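Local atomic coordinates of 7,8-dihydro-6-hydroxymethylpterin pyrophosphokinase-dihydropteroate synthase (Plasmodium falciparum, PDB entry 6JWY), a protein that probably catalyses two successive steps of folate biosynthesis, pyrophosphorylating 6-hydroxymethyl-7,8-dihydropterin with ATP and then condensing the product with 4-aminobenzoate to give 7,8-dihydropteroate. Residues A[122-127]-A[217-222]; A[223-228]-A[312-317]; A[504-509]-A[526-531]; A[554-559]-A[572-577]. The protein carries 1 engineered substitution. All blocks are in the same frame, centred on the assembly; numbering follows the deposited sequence.

How the interactions relate
The four contacts fall into two pairs, one in each enzymatic half of the chain, and none nests in or crosses another. Interaction 1 closes a long excursion by laying the loop 122-127 against strand 219-221. The chain runs straight on into interaction 2, where 223-228 meets 312-317 beside the bound ATP; strands 219-221 and 316-318 pair antiparallel, so the two contacts share one small sheet. With its centre about 44 Å from that of interaction 1, interaction 3 closes the short passage from strand 500-503 to strand 525-529. Interaction 4 then packs helix 547-564 on strand 572-575, the neighbour of 525-529 in the barrel, and both contacts touch the pterin-sulfa ligand.

Interaction 1. Residues A[122-127]-A[217-222]; sequences SILKEV and FTIFMK
S122 sits over one face of the F217 ring: its CB is 3.5 Å from the ring centroid and only 9° off the normal, a CH-pi contact made almost directly over the centre. The seryl OG, turned anti to the backbone N (chi1 -173°), reaches over the CD2 side of the same face and donates to O of L124 at 2.8 Å, so the hydroxyl that rests on the ring also braces its own loop. E126 supplies the acceptor for the T218 amide. Extended beyond CG, it brings OE2 to N of T218 at 2.9 Å, accepting through the anti lone pair with an N-H...O angle of 158°. One residue on, the backbone takes over, and N of V127 donates to O of T218 at 3.1 Å. These two bonds grip T218 by both its amide and its carbonyl. Apolar groups fill in along the strand: the methyl CE of M221, at the end of an extended chain, lies 3.7 Å from CB of L124, I219 meets L124 at about a right angle, and CG2 of V127 packs 3.9 Å from CB of F220. Segment 217-222 belongs to the pyrophosphokinase half, the side chain of F220 lying about 7 Å from the bound ATP. The loop 122-127 thus flanks strand 219-221, which pairs with strand 316-318. L124 and I219 lean on P177 at the start of helix 177-190, while V127 and F220 pack against helix 129-148.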
# COMPACT_ATOMS: atom_id res chain seq x y z
N SER A 122 -15.09 43.05 -29.43
CA SER A 122 -16.28 42.22 -29.50
C SER A 122 -17.35 42.87 -30.37
O SER A 122 -17.75 44.02 -30.17
CB SER A 122 -16.77 41.95 -28.10
OG SER A 122 -17.83 41.01 -28.11
N ILE A 123 -17.78 42.11 -31.37
CA ILE A 123 -18.86 42.45 -32.28
C ILE A 123 -20.14 42.60 -31.45
O ILE A 123 -20.83 43.60 -31.57
CB ILE A 123 -18.93 41.36 -33.39
CG1 ILE A 123 -17.84 41.61 -34.44
CG2 ILE A 123 -20.31 41.23 -34.02
CD1 ILE A 123 -17.11 40.36 -34.87
N LEU A 124 -20.43 41.62 -30.59
CA LEU A 124 -21.53 41.75 -29.66
C LEU A 124 -21.12 42.68 -28.53
O LEU A 124 -19.94 42.82 -28.24
CB LEU A 124 -21.96 40.39 -29.11
CG LEU A 124 -22.14 39.27 -30.13
CD1 LEU A 124 -22.25 37.94 -29.40
CD2 LEU A 124 -23.33 39.51 -31.04
N LYS A 125 -22.13 43.30 -27.90
CA LYS A 125 -21.98 44.31 -26.88
C LYS A 125 -21.74 43.64 -25.53
O LYS A 125 -22.45 42.71 -25.14
CB LYS A 125 -23.23 45.20 -26.92
CG LYS A 125 -23.48 46.13 -25.73
CD LYS A 125 -24.64 47.10 -25.95
CE LYS A 125 -24.87 48.05 -24.80
NZ LYS A 125 -23.92 49.18 -24.87
N GLU A 126 -20.77 44.18 -24.79
CA GLU A 126 -20.36 43.68 -23.50
C GLU A 126 -21.07 44.42 -22.37
O GLU A 126 -21.58 45.52 -22.56
CB GLU A 126 -18.85 43.82 -23.37
CG GLU A 126 -18.10 42.93 -24.34
CD GLU A 126 -16.61 42.96 -24.11
OE1 GLU A 126 -15.96 43.88 -24.65
OE2 GLU A 126 -16.11 42.11 -23.36
N VAL A 127 -21.11 43.78 -21.21
CA VAL A 127 -21.51 44.40 -19.96
C VAL A 127 -20.26 44.54 -19.10
O VAL A 127 -19.23 43.94 -19.40
CB VAL A 127 -22.61 43.56 -19.27
CG1 VAL A 127 -23.94 43.67 -19.99
CG2 VAL A 127 -22.22 42.09 -19.13
N PHE A 217 -14.17 38.28 -23.56
CA PHE A 217 -15.43 38.99 -23.59
C PHE A 217 -16.23 38.74 -22.32
O PHE A 217 -16.25 37.62 -21.81
CB PHE A 217 -16.25 38.53 -24.80
CG PHE A 217 -15.58 38.80 -26.13
CD1 PHE A 217 -14.52 39.68 -26.22
CD2 PHE A 217 -16.04 38.19 -27.28
CE1 PHE A 217 -13.91 39.94 -27.44
CE2 PHE A 217 -15.43 38.45 -28.50
CZ PHE A 217 -14.38 39.34 -28.58
N THR A 218 -16.88 39.81 -21.82
CA THR A 218 -17.95 39.70 -20.85
C THR A 218 -19.25 40.15 -21.51
O THR A 218 -19.38 41.31 -21.87
CB THR A 218 -17.69 40.57 -19.62
OG1 THR A 218 -16.38 40.28 -19.15
CG2 THR A 218 -18.70 40.31 -18.53
N ILE A 219 -20.20 39.21 -21.67
CA ILE A 219 -21.41 39.44 -22.44
C ILE A 219 -22.59 38.87 -21.66
O ILE A 219 -22.50 37.75 -21.17
CB ILE A 219 -21.33 38.75 -23.81
CG1 ILE A 219 -20.37 39.45 -24.77
CG2 ILE A 219 -22.72 38.58 -24.41
CD1 ILE A 219 -20.03 38.60 -25.99
N PHE A 220 -23.69 39.64 -21.62
CA PHE A 220 -24.96 39.19 -21.08
C PHE A 220 -26.13 39.83 -21.84
O PHE A 220 -26.47 41.00 -21.61
CB PHE A 220 -25.02 39.46 -19.57
CG PHE A 220 -25.87 38.43 -18.87
CD1 PHE A 220 -27.23 38.36 -19.11
CD2 PHE A 220 -25.30 37.52 -18.00
CE1 PHE A 220 -28.02 37.40 -18.50
CE2 PHE A 220 -26.09 36.57 -17.37
CZ PHE A 220 -27.44 36.50 -17.63
N MET A 221 -26.75 39.05 -22.73
CA MET A 221 -27.77 39.53 -23.64
C MET A 221 -29.05 38.77 -23.33
O MET A 221 -29.09 37.55 -23.50
CB MET A 221 -27.42 39.22 -25.09
CG MET A 221 -26.21 39.93 -25.59
SD MET A 221 -26.12 39.82 -27.40
CE MET A 221 -25.21 41.34 -27.70
N LYS A 222 -30.11 39.53 -23.00
CA LYS A 222 -31.19 39.03 -22.18
C LYS A 222 -32.33 38.44 -23.02
O LYS A 222 -32.92 37.44 -22.62
CB LYS A 222 -31.69 40.12 -21.24
CG LYS A 222 -31.85 39.70 -19.79
CD LYS A 222 -30.88 40.41 -18.87
CE LYS A 222 -30.67 41.88 -19.22
NZ LYS A 222 -31.50 42.79 -18.40

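Interaction 2. Residues A[223-228]-A[312-317]; sequences NIKLEK and NIEFLS. With ATP (adenosine-5'-triphosphate), chain E.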
# COMPACT_ATOMS: atom_id res chain seq x y z
N ASN A 223 -32.65 39.06 -24.17
CA ASN A 223 -33.87 38.61 -24.83
C ASN A 223 -33.62 38.41 -26.31
O ASN A 223 -34.18 39.11 -27.15
CB ASN A 223 -35.09 39.50 -24.55
CG ASN A 223 -35.68 39.31 -23.16
OD1 ASN A 223 -35.48 40.14 -22.28
ND2 ASN A 223 -36.41 38.22 -22.97
N ILE A 224 -32.78 37.43 -26.62
CA ILE A 224 -32.46 37.15 -28.00
C ILE A 224 -33.71 36.56 -28.65
O ILE A 224 -34.31 35.61 -28.14
CB ILE A 224 -31.23 36.21 -28.09
CG1 ILE A 224 -30.09 36.73 -27.21
CG2 ILE A 224 -30.79 36.01 -29.53
CD1 ILE A 224 -28.98 35.72 -27.03
N LYS A 225 -34.14 37.22 -29.72
CA LYS A 225 -34.91 36.50 -30.72
C LYS A 225 -34.24 36.75 -32.05
O LYS A 225 -33.85 37.88 -32.36
CB LYS A 225 -36.40 36.85 -30.73
CG LYS A 225 -37.31 35.79 -31.36
CD LYS A 225 -37.62 34.61 -30.44
CE LYS A 225 -36.39 33.82 -30.04
NZ LYS A 225 -36.65 32.90 -28.90
N LEU A 226 -34.11 35.65 -32.80
CA LEU A 226 -33.27 35.56 -33.97
C LEU A 226 -34.15 35.01 -35.09
O LEU A 226 -34.75 33.95 -34.94
CB LEU A 226 -32.15 34.58 -33.62
CG LEU A 226 -30.72 35.04 -33.89
CD1 LEU A 226 -30.44 36.37 -33.19
CD2 LEU A 226 -29.73 33.99 -33.41
N GLU A 227 -34.22 35.75 -36.21
CA GLU A 227 -35.06 35.35 -37.32
C GLU A 227 -34.62 34.00 -37.87
O GLU A 227 -33.43 33.74 -38.02
CB GLU A 227 -35.03 36.38 -38.45
CG GLU A 227 -36.28 37.24 -38.51
CD GLU A 227 -36.14 38.57 -37.78
OE1 GLU A 227 -35.01 38.90 -37.36
OE2 GLU A 227 -37.17 39.27 -37.63
N LYS A 228 -35.61 33.15 -38.16
CA LYS A 228 -35.48 31.88 -38.84
C LYS A 228 -34.51 32.00 -40.02
O LYS A 228 -33.75 31.08 -40.31
CB LYS A 228 -36.88 31.44 -39.28
CG LYS A 228 -37.05 30.02 -39.81
CD LYS A 228 -38.46 29.47 -39.63
CE LYS A 228 -39.57 30.33 -40.21
NZ LYS A 228 -39.72 30.15 -41.68
N ASN A 312 -34.91 27.87 -28.96
CA ASN A 312 -33.93 27.37 -28.01
C ASN A 312 -32.91 28.43 -27.60
O ASN A 312 -32.30 28.31 -26.54
CB ASN A 312 -33.22 26.11 -28.54
CG ASN A 312 -34.11 24.88 -28.59
OD1 ASN A 312 -34.95 24.67 -27.72
ND2 ASN A 312 -33.90 24.05 -29.60
N ILE A 313 -32.68 29.45 -28.44
CA ILE A 313 -31.71 30.48 -28.09
C ILE A 313 -32.47 31.69 -27.55
O ILE A 313 -33.13 32.39 -28.31
CB ILE A 313 -30.79 30.84 -29.27
CG1 ILE A 313 -30.12 29.60 -29.88
CG2 ILE A 313 -29.76 31.88 -28.83
CD1 ILE A 313 -29.40 29.85 -31.18
N GLU A 314 -32.33 31.94 -26.24
CA GLU A 314 -33.19 32.90 -25.55
C GLU A 314 -32.36 33.99 -24.89
O GLU A 314 -32.78 35.15 -24.86
CB GLU A 314 -34.11 32.20 -24.55
CG GLU A 314 -35.39 31.65 -25.17
CD GLU A 314 -36.33 30.91 -24.22
OE1 GLU A 314 -35.85 30.07 -23.43
OE2 GLU A 314 -37.56 31.18 -24.28
N PHE A 315 -31.20 33.62 -24.32
CA PHE A 315 -30.20 34.58 -23.87
C PHE A 315 -28.80 34.05 -24.20
O PHE A 315 -28.67 32.94 -24.71
CB PHE A 315 -30.39 34.94 -22.39
CG PHE A 315 -29.91 33.91 -21.39
CD1 PHE A 315 -30.53 32.67 -21.28
CD2 PHE A 315 -28.85 34.18 -20.54
CE1 PHE A 315 -30.09 31.74 -20.36
CE2 PHE A 315 -28.41 33.24 -19.62
CZ PHE A 315 -29.03 32.01 -19.53
N LEU A 316 -27.77 34.88 -23.93
CA LEU A 316 -26.38 34.49 -24.05
C LEU A 316 -25.56 35.10 -22.91
O LEU A 316 -25.53 36.32 -22.75
CB LEU A 316 -25.81 34.94 -25.41
CG LEU A 316 -24.35 34.54 -25.66
CD1 LEU A 316 -24.20 33.03 -25.74
CD2 LEU A 316 -23.79 35.20 -26.92
N SER A 317 -24.84 34.22 -22.20
CA SER A 317 -23.98 34.63 -21.09
C SER A 317 -22.54 34.14 -21.31
O SER A 317 -22.30 32.93 -21.39
CB SER A 317 -24.51 34.08 -19.79
OG SER A 317 -23.57 34.33 -18.77
PG ATP E . -28.87 25.45 -17.87
O1G ATP E . -27.39 25.16 -17.86
O2G ATP E . -29.60 24.78 -16.72
O3G ATP E . -29.16 26.94 -17.96
PB ATP E . -29.48 23.42 -20.03
O1B ATP E . -30.39 22.46 -19.33
O2B ATP E . -28.07 23.01 -20.33
O3B ATP E . -29.49 24.82 -19.25
PA ATP E . -29.61 24.19 -22.86
O1A ATP E . -28.11 24.17 -22.86
O2A ATP E . -30.30 23.34 -23.87
O3A ATP E . -30.18 23.84 -21.41
O5' ATP E . -30.13 25.70 -23.00
C5' ATP E . -29.63 26.74 -22.11
C4' ATP E . -29.73 28.06 -22.83
O4' ATP E . -28.88 29.03 -22.19
C3' ATP E . -29.21 28.07 -24.27
O3' ATP E . -30.14 27.54 -25.21
C2' ATP E . -28.99 29.56 -24.51
O2' ATP E . -30.19 30.15 -24.97
C1' ATP E . -28.60 30.06 -23.12
N9 ATP E . -27.22 30.49 -22.96
C8 ATP E . -26.83 31.71 -22.48
N7 ATP E . -25.52 31.85 -22.46
C5 ATP E . -25.03 30.64 -22.94
C6 ATP E . -23.72 30.16 -23.15
N6 ATP E . -22.62 30.86 -22.87
N1 ATP E . -23.59 28.91 -23.64
C2 ATP E . -24.70 28.20 -23.90
N3 ATP E . -25.97 28.55 -23.74
C4 ATP E . -26.07 29.80 -23.26
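I224 meets the nucleotide-binding segment 312-317 with both backbone and side chain. Its N donates to O of E314 at 2.9 Å, while its CD1 presses over the peptide that joins F315 to L316 and lies 3.6 Å from CB of L316. CG1 stands beside the backbone N (chi1 -49°), which directs that methyl at the peptide. The CG2 branch meets CG2 of I313 more loosely. K225 bends back so that NZ nears the end of helix 304-312, where its bond is to O of V310; NZ of K225 is also 5.0 Å from OE2 of E314, not in contact, though the opposite charges may attract weakly. On its other side, segment 312-317 holds ATP. O3' of the ribose donates to O of N312 at 2.7 Å, and N of E314 gives O2' a nearly straight bond (167°). C8 of the purine lies over one face of the F315 ring, 3.5 Å above its plane and over its centre. At the base, N6 donates to O of S317 at 2.6 Å and N of S317 approaches N7, so the backbone of S317 meets this edge of adenine. Farther out, L178 and L181 of helix 177-190 support I224 and L316. Segment 312-317 thus contributes backbone bonds to adenine and ribose, and I211 O and K185 NZ bond ATP as well. This is the ATP site of the pyrophosphokinase half, in which N312, I313, E314 and F315 bind the nucleotide.

Interaction 3. Residues A[504-509]-A[526-531]; sequences ISACTN and VVLMHK. With CKL (4-[(2-azanyl-4-oxidanylidene-7,8-dihydro-3~{H}-pteridin-6-yl)methylamino]-~{N}-(5,6-dimethoxypyrimidin-4-yl)benzenesulfonamide), chain C; ACT (acetate ion), chain I.
CG2 of I504 and SD of M529 both lie over one face of the pterin of the bound pterin-sulfa ligand, 3.5 Å from its N1 and 3.4 Å from its N3 respectively, so each segment sends one side chain to the same heterocycle. These two residues also touch each other. CG of M529 is anti to the backbone N, and the chain then bends at chi3 (79°), which folds CE back to within 3.7 Å of CB of I504. The aliphatic part of K531 crosses I504 obliquely, with CE of K531 near both CD1 and the carbonyl O of I504; its NZ passes on to bond O of G533. Between them in sequence, H530 meets Y554 edge-to-face and bonds NZ of K582 through ND1. Farther along, CB of A506 sits on the strand at O of M529, and SG of C507 touches both CG2 of V526 and CD2 of L528, 3.9 Å from the latter. The loop keeps its shape by a type I' turn from S505 to T508, where O of S505 accepts from both N and OG1 of T508, while D503 holds OG of S505 and N of C507. Across the segments the contact is therefore van der Waals in character: polar groups fix the loop from within or from neighbouring residues, A506 and C507 pack it on strand 525-529, and I504 and M529 cover the pterin face.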
# COMPACT_ATOMS: atom_id res chain seq x y z
N ILE A 504 7.37 4.18 -28.48
CA ILE A 504 8.37 4.31 -27.44
C ILE A 504 9.24 5.55 -27.62
O ILE A 504 10.14 5.79 -26.82
CB ILE A 504 9.23 3.04 -27.37
CG1 ILE A 504 9.99 2.83 -28.68
CG2 ILE A 504 8.36 1.84 -26.98
CD1 ILE A 504 11.31 2.15 -28.50
N SER A 505 9.01 6.36 -28.67
CA SER A 505 9.76 7.59 -28.80
C SER A 505 8.88 8.78 -28.38
O SER A 505 9.27 9.96 -28.50
CB SER A 505 10.30 7.76 -30.19
OG SER A 505 9.32 8.34 -31.03
N ALA A 506 7.67 8.44 -27.91
CA ALA A 506 6.69 9.43 -27.51
C ALA A 506 6.32 10.29 -28.73
O ALA A 506 6.08 11.48 -28.62
CB ALA A 506 7.16 10.22 -26.29
N CYS A 507 6.26 9.64 -29.89
CA CYS A 507 5.88 10.29 -31.13
C CYS A 507 6.91 11.36 -31.54
O CYS A 507 6.58 12.26 -32.30
CB CYS A 507 4.48 10.88 -31.01
SG CYS A 507 3.20 9.62 -30.75
N THR A 508 8.15 11.28 -31.01
CA THR A 508 9.16 12.27 -31.38
C THR A 508 9.92 11.82 -32.62
O THR A 508 10.51 12.66 -33.30
CB THR A 508 10.21 12.56 -30.30
OG1 THR A 508 11.02 11.40 -30.04
CG2 THR A 508 9.65 13.22 -29.05
N ASN A 509 9.90 10.51 -32.91
CA ASN A 509 10.61 9.99 -34.06
C ASN A 509 9.98 10.50 -35.35
O ASN A 509 10.68 11.00 -36.22
CB ASN A 509 10.74 8.47 -34.05
CG ASN A 509 12.01 8.05 -34.77
OD1 ASN A 509 13.10 8.02 -34.19
ND2 ASN A 509 11.89 7.80 -36.06
N VAL A 526 -2.88 6.25 -27.27
CA VAL A 526 -1.46 6.24 -27.51
C VAL A 526 -0.76 6.18 -26.16
O VAL A 526 -1.16 6.90 -25.23
CB VAL A 526 -1.10 7.54 -28.26
CG1 VAL A 526 -1.58 8.78 -27.51
CG2 VAL A 526 0.37 7.63 -28.67
N VAL A 527 0.30 5.36 -26.08
CA VAL A 527 1.25 5.31 -24.97
C VAL A 527 2.47 6.14 -25.35
O VAL A 527 3.11 5.85 -26.34
CB VAL A 527 1.70 3.86 -24.72
CG1 VAL A 527 2.67 3.74 -23.56
CG2 VAL A 527 0.51 2.97 -24.49
N LEU A 528 2.84 7.14 -24.52
CA LEU A 528 4.02 7.95 -24.77
C LEU A 528 5.07 7.51 -23.75
O LEU A 528 4.85 7.66 -22.57
CB LEU A 528 3.67 9.41 -24.47
CG LEU A 528 2.64 10.09 -25.37
CD1 LEU A 528 2.40 11.54 -24.92
CD2 LEU A 528 3.05 10.02 -26.85
N MET A 529 6.20 7.01 -24.21
CA MET A 529 7.21 6.50 -23.28
C MET A 529 8.45 7.39 -23.31
O MET A 529 8.79 7.94 -24.34
CB MET A 529 7.60 5.06 -23.66
CG MET A 529 8.41 4.37 -22.60
SD MET A 529 9.32 2.96 -23.25
CE MET A 529 10.73 3.74 -24.06
N HIS A 530 9.15 7.50 -22.18
CA HIS A 530 10.38 8.27 -22.13
C HIS A 530 11.56 7.37 -22.44
O HIS A 530 11.66 6.26 -21.89
CB HIS A 530 10.66 8.85 -20.73
CG HIS A 530 12.00 9.50 -20.66
ND1 HIS A 530 13.14 8.81 -20.27
CD2 HIS A 530 12.40 10.74 -21.00
CE1 HIS A 530 14.18 9.61 -20.33
NE2 HIS A 530 13.75 10.82 -20.78
N LYS A 531 12.48 7.88 -23.28
CA LYS A 531 13.80 7.30 -23.43
C LYS A 531 14.75 8.35 -24.01
O LYS A 531 14.33 9.42 -24.40
CB LYS A 531 13.78 6.09 -24.37
CG LYS A 531 13.47 6.39 -25.82
CD LYS A 531 13.62 5.16 -26.70
CE LYS A 531 13.15 5.39 -28.13
NZ LYS A 531 13.92 6.48 -28.78
C2 CKL C . 6.50 0.46 -23.56
C4 CKL C . 8.22 -0.37 -22.16
C5 CKL C . 8.73 -1.24 -23.23
C6 CKL C . 7.98 -1.13 -24.49
O24 CKL C . 17.28 -3.25 -19.56
S21 CKL C . 16.90 -4.39 -20.36
O23 CKL C . 16.57 -5.43 -19.44
N22 CKL C . 18.03 -5.03 -21.34
C25 CKL C . 19.23 -4.49 -21.63
C30 CKL C . 20.11 -5.21 -22.44
O31 CKL C . 19.76 -6.44 -22.94
C32 CKL C . 19.22 -6.56 -24.26
C29 CKL C . 21.35 -4.66 -22.72
O33 CKL C . 22.24 -5.35 -23.52
C34 CKL C . 23.65 -5.39 -23.22
N28 CKL C . 21.67 -3.44 -22.21
C27 CKL C . 20.81 -2.76 -21.43
N26 CKL C . 19.60 -3.28 -21.14
C18 CKL C . 15.73 -3.99 -21.39
C17 CKL C . 14.95 -5.01 -21.95
C16 CKL C . 13.95 -4.68 -22.85
C19 CKL C . 15.51 -2.65 -21.76
C20 CKL C . 14.49 -2.33 -22.66
C15 CKL C . 13.69 -3.35 -23.19
N14 CKL C . 12.67 -3.04 -24.07
C13 CKL C . 11.42 -3.77 -24.29
C8 CKL C . 10.24 -2.81 -24.21
C9 CKL C . 9.51 -2.74 -25.49
N10 CKL C . 8.38 -1.86 -25.53
N1 CKL C . 6.89 -0.31 -24.61
N7 CKL C . 9.83 -2.07 -23.10
O12 CKL C . 8.77 -0.38 -21.04
N3 CKL C . 7.15 0.43 -22.39
N11 CKL C . 5.46 1.30 -23.70
C ACT I . 15.48 13.82 -20.46
O ACT I . 15.75 12.96 -21.33
OXT ACT I . 16.35 14.46 -19.81
CH3 ACT I . 14.01 14.12 -20.20

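Interaction 4. Residues A[554-559]-A[572-577]; sequences YLEQRL and ILFDIG. With CKL (4-[(2-azanyl-4-oxidanylidene-7,8-dihydro-3~{H}-pteridin-6-yl)methylamino]-~{N}-(5,6-dimethoxypyrimidin-4-yl)benzenesulfonamide), chain C.
Helix 554-559 runs nearly antiparallel to strand 572-575, at 160°, with their axes 9.2 Å apart at closest approach. F574 packs between them. Its CG lies beside the backbone N (chi1 -72°), which carries the ring to the helix: CD2 meets CB of L555 at 3.5 Å, and CE1 meets CD1 of L559 at 3.6 Å, both approaching the ring obliquely. L559 stands at about a right angle to F574, and the same CD1 also packs against CG2 of I572. L555 reaches the strand end, its CD1 3.4 Å from O of D575. The side chain of D575 leaves the strand away from the helix, and its OD2 accepts from both N3 and N11 of the ligand, the latter at 2.8 Å. OD1 accepts from N of G577 in an Asx turn, which fixes the carboxylate. In the TIM-barrel fold of the pterin-binding enzymes this is an outer helix packed on the strand that follows it; strand 525-529 flanks that strand, and Y600 stacks on F574.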
# COMPACT_ATOMS: atom_id res chain seq x y z
N TYR A 554 9.01 15.72 -19.22
CA TYR A 554 9.16 15.34 -20.61
C TYR A 554 7.83 14.79 -21.14
O TYR A 554 7.33 15.25 -22.17
CB TYR A 554 10.28 14.30 -20.75
CG TYR A 554 10.36 13.65 -22.11
CD1 TYR A 554 9.66 12.48 -22.39
CD2 TYR A 554 11.11 14.22 -23.14
CE1 TYR A 554 9.68 11.91 -23.65
CE2 TYR A 554 11.15 13.65 -24.40
CZ TYR A 554 10.43 12.48 -24.65
OH TYR A 554 10.49 11.88 -25.88
N LEU A 555 7.25 13.84 -20.37
CA LEU A 555 6.00 13.21 -20.76
C LEU A 555 4.87 14.24 -20.77
O LEU A 555 4.07 14.26 -21.70
CB LEU A 555 5.69 12.03 -19.83
CG LEU A 555 6.60 10.80 -20.01
CD1 LEU A 555 6.30 9.75 -18.97
CD2 LEU A 555 6.49 10.21 -21.40
N GLU A 556 4.84 15.11 -19.76
CA GLU A 556 3.87 16.21 -19.72
C GLU A 556 4.03 17.11 -20.96
O GLU A 556 3.04 17.56 -21.54
CB GLU A 556 3.97 17.00 -18.42
CG GLU A 556 3.24 16.40 -17.24
CD GLU A 556 3.58 17.04 -15.89
OE1 GLU A 556 4.63 17.71 -15.78
OE2 GLU A 556 2.80 16.86 -14.93
N GLN A 557 5.27 17.35 -21.39
CA GLN A 557 5.43 18.17 -22.58
C GLN A 557 4.98 17.39 -23.80
O GLN A 557 4.29 17.92 -24.68
CB GLN A 557 6.86 18.70 -22.72
CG GLN A 557 7.27 19.70 -21.66
CD GLN A 557 8.77 19.97 -21.66
OE1 GLN A 557 9.32 20.56 -20.73
NE2 GLN A 557 9.45 19.55 -22.72
N ARG A 558 5.34 16.10 -23.87
CA ARG A 558 4.89 15.33 -25.01
C ARG A 558 3.37 15.40 -25.08
O ARG A 558 2.83 15.66 -26.16
CB ARG A 558 5.46 13.91 -25.00
CG ARG A 558 6.98 13.84 -25.09
CD ARG A 558 7.53 14.58 -26.31
NE ARG A 558 6.86 14.23 -27.56
CZ ARG A 558 6.87 14.97 -28.67
NH1 ARG A 558 7.49 16.15 -28.72
NH2 ARG A 558 6.24 14.51 -29.74
N LEU A 559 2.69 15.26 -23.92
CA LEU A 559 1.23 15.31 -23.89
C LEU A 559 0.73 16.67 -24.35
O LEU A 559 -0.24 16.75 -25.11
CB LEU A 559 0.70 14.95 -22.50
CG LEU A 559 -0.82 15.04 -22.30
CD1 LEU A 559 -1.34 13.96 -21.35
CD2 LEU A 559 -1.25 16.41 -21.79
N ILE A 572 -4.30 9.42 -23.69
CA ILE A 572 -2.85 9.44 -23.69
C ILE A 572 -2.34 8.78 -22.43
O ILE A 572 -2.68 9.21 -21.34
CB ILE A 572 -2.35 10.90 -23.82
CG1 ILE A 572 -2.70 11.45 -25.20
CG2 ILE A 572 -0.86 10.99 -23.55
CD1 ILE A 572 -2.55 12.94 -25.29
N LEU A 573 -1.46 7.80 -22.57
CA LEU A 573 -0.91 7.09 -21.42
C LEU A 573 0.57 7.41 -21.29
O LEU A 573 1.26 7.56 -22.31
CB LEU A 573 -1.15 5.59 -21.61
CG LEU A 573 -2.60 5.25 -22.00
CD1 LEU A 573 -2.69 4.07 -22.94
CD2 LEU A 573 -3.47 5.03 -20.77
N PHE A 574 1.01 7.55 -20.03
CA PHE A 574 2.37 7.92 -19.67
C PHE A 574 3.15 6.65 -19.34
O PHE A 574 2.64 5.75 -18.64
CB PHE A 574 2.39 8.76 -18.38
CG PHE A 574 1.89 10.18 -18.47
CD1 PHE A 574 0.56 10.46 -18.79
CD2 PHE A 574 2.74 11.24 -18.17
CE1 PHE A 574 0.09 11.77 -18.86
CE2 PHE A 574 2.29 12.54 -18.27
CZ PHE A 574 0.97 12.81 -18.62
N ASP A 575 4.41 6.61 -19.78
CA ASP A 575 5.29 5.50 -19.47
C ASP A 575 6.69 6.07 -19.27
O ASP A 575 7.25 6.70 -20.16
CB ASP A 575 5.16 4.40 -20.53
CG ASP A 575 6.01 3.15 -20.27
OD1 ASP A 575 6.83 3.17 -19.30
OD2 ASP A 575 5.89 2.18 -21.09
N ILE A 576 7.23 5.84 -18.07
CA ILE A 576 8.54 6.33 -17.67
C ILE A 576 9.66 5.59 -18.38
O ILE A 576 10.82 5.93 -18.17
CB ILE A 576 8.70 6.09 -16.16
CG1 ILE A 576 8.69 4.57 -15.89
CG2 ILE A 576 7.61 6.85 -15.41
CD1 ILE A 576 8.48 4.15 -14.45
N GLY A 577 9.36 4.50 -19.09
CA GLY A 577 10.38 3.78 -19.85
C GLY A 577 11.47 3.15 -18.98
O GLY A 577 12.64 3.47 -19.12
C2 CKL C . 6.50 0.46 -23.56
C4 CKL C . 8.22 -0.37 -22.16
C5 CKL C . 8.73 -1.24 -23.23
C6 CKL C . 7.98 -1.13 -24.49
O24 CKL C . 17.28 -3.25 -19.56
S21 CKL C . 16.90 -4.39 -20.36
O23 CKL C . 16.57 -5.43 -19.44
N22 CKL C . 18.03 -5.03 -21.34
C25 CKL C . 19.23 -4.49 -21.63
C30 CKL C . 20.11 -5.21 -22.44
O31 CKL C . 19.76 -6.44 -22.94
C32 CKL C . 19.22 -6.56 -24.26
C29 CKL C . 21.35 -4.66 -22.72
O33 CKL C . 22.24 -5.35 -23.52
C34 CKL C . 23.65 -5.39 -23.22
N28 CKL C . 21.67 -3.44 -22.21
C27 CKL C . 20.81 -2.76 -21.43
N26 CKL C . 19.60 -3.28 -21.14
C18 CKL C . 15.73 -3.99 -21.39
C17 CKL C . 14.95 -5.01 -21.95
C16 CKL C . 13.95 -4.68 -22.85
C19 CKL C . 15.51 -2.65 -21.76
C20 CKL C . 14.49 -2.33 -22.66
C15 CKL C . 13.69 -3.35 -23.19
N14 CKL C . 12.67 -3.04 -24.07
C13 CKL C . 11.42 -3.77 -24.29
C8 CKL C . 10.24 -2.81 -24.21
C9 CKL C . 9.51 -2.74 -25.49
N10 CKL C . 8.38 -1.86 -25.53
N1 CKL C . 6.89 -0.31 -24.61
N7 CKL C . 9.83 -2.07 -23.10
O12 CKL C . 8.77 -0.38 -21.04
N3 CKL C . 7.15 0.43 -22.39
N11 CKL C . 5.46 1.30 -23.70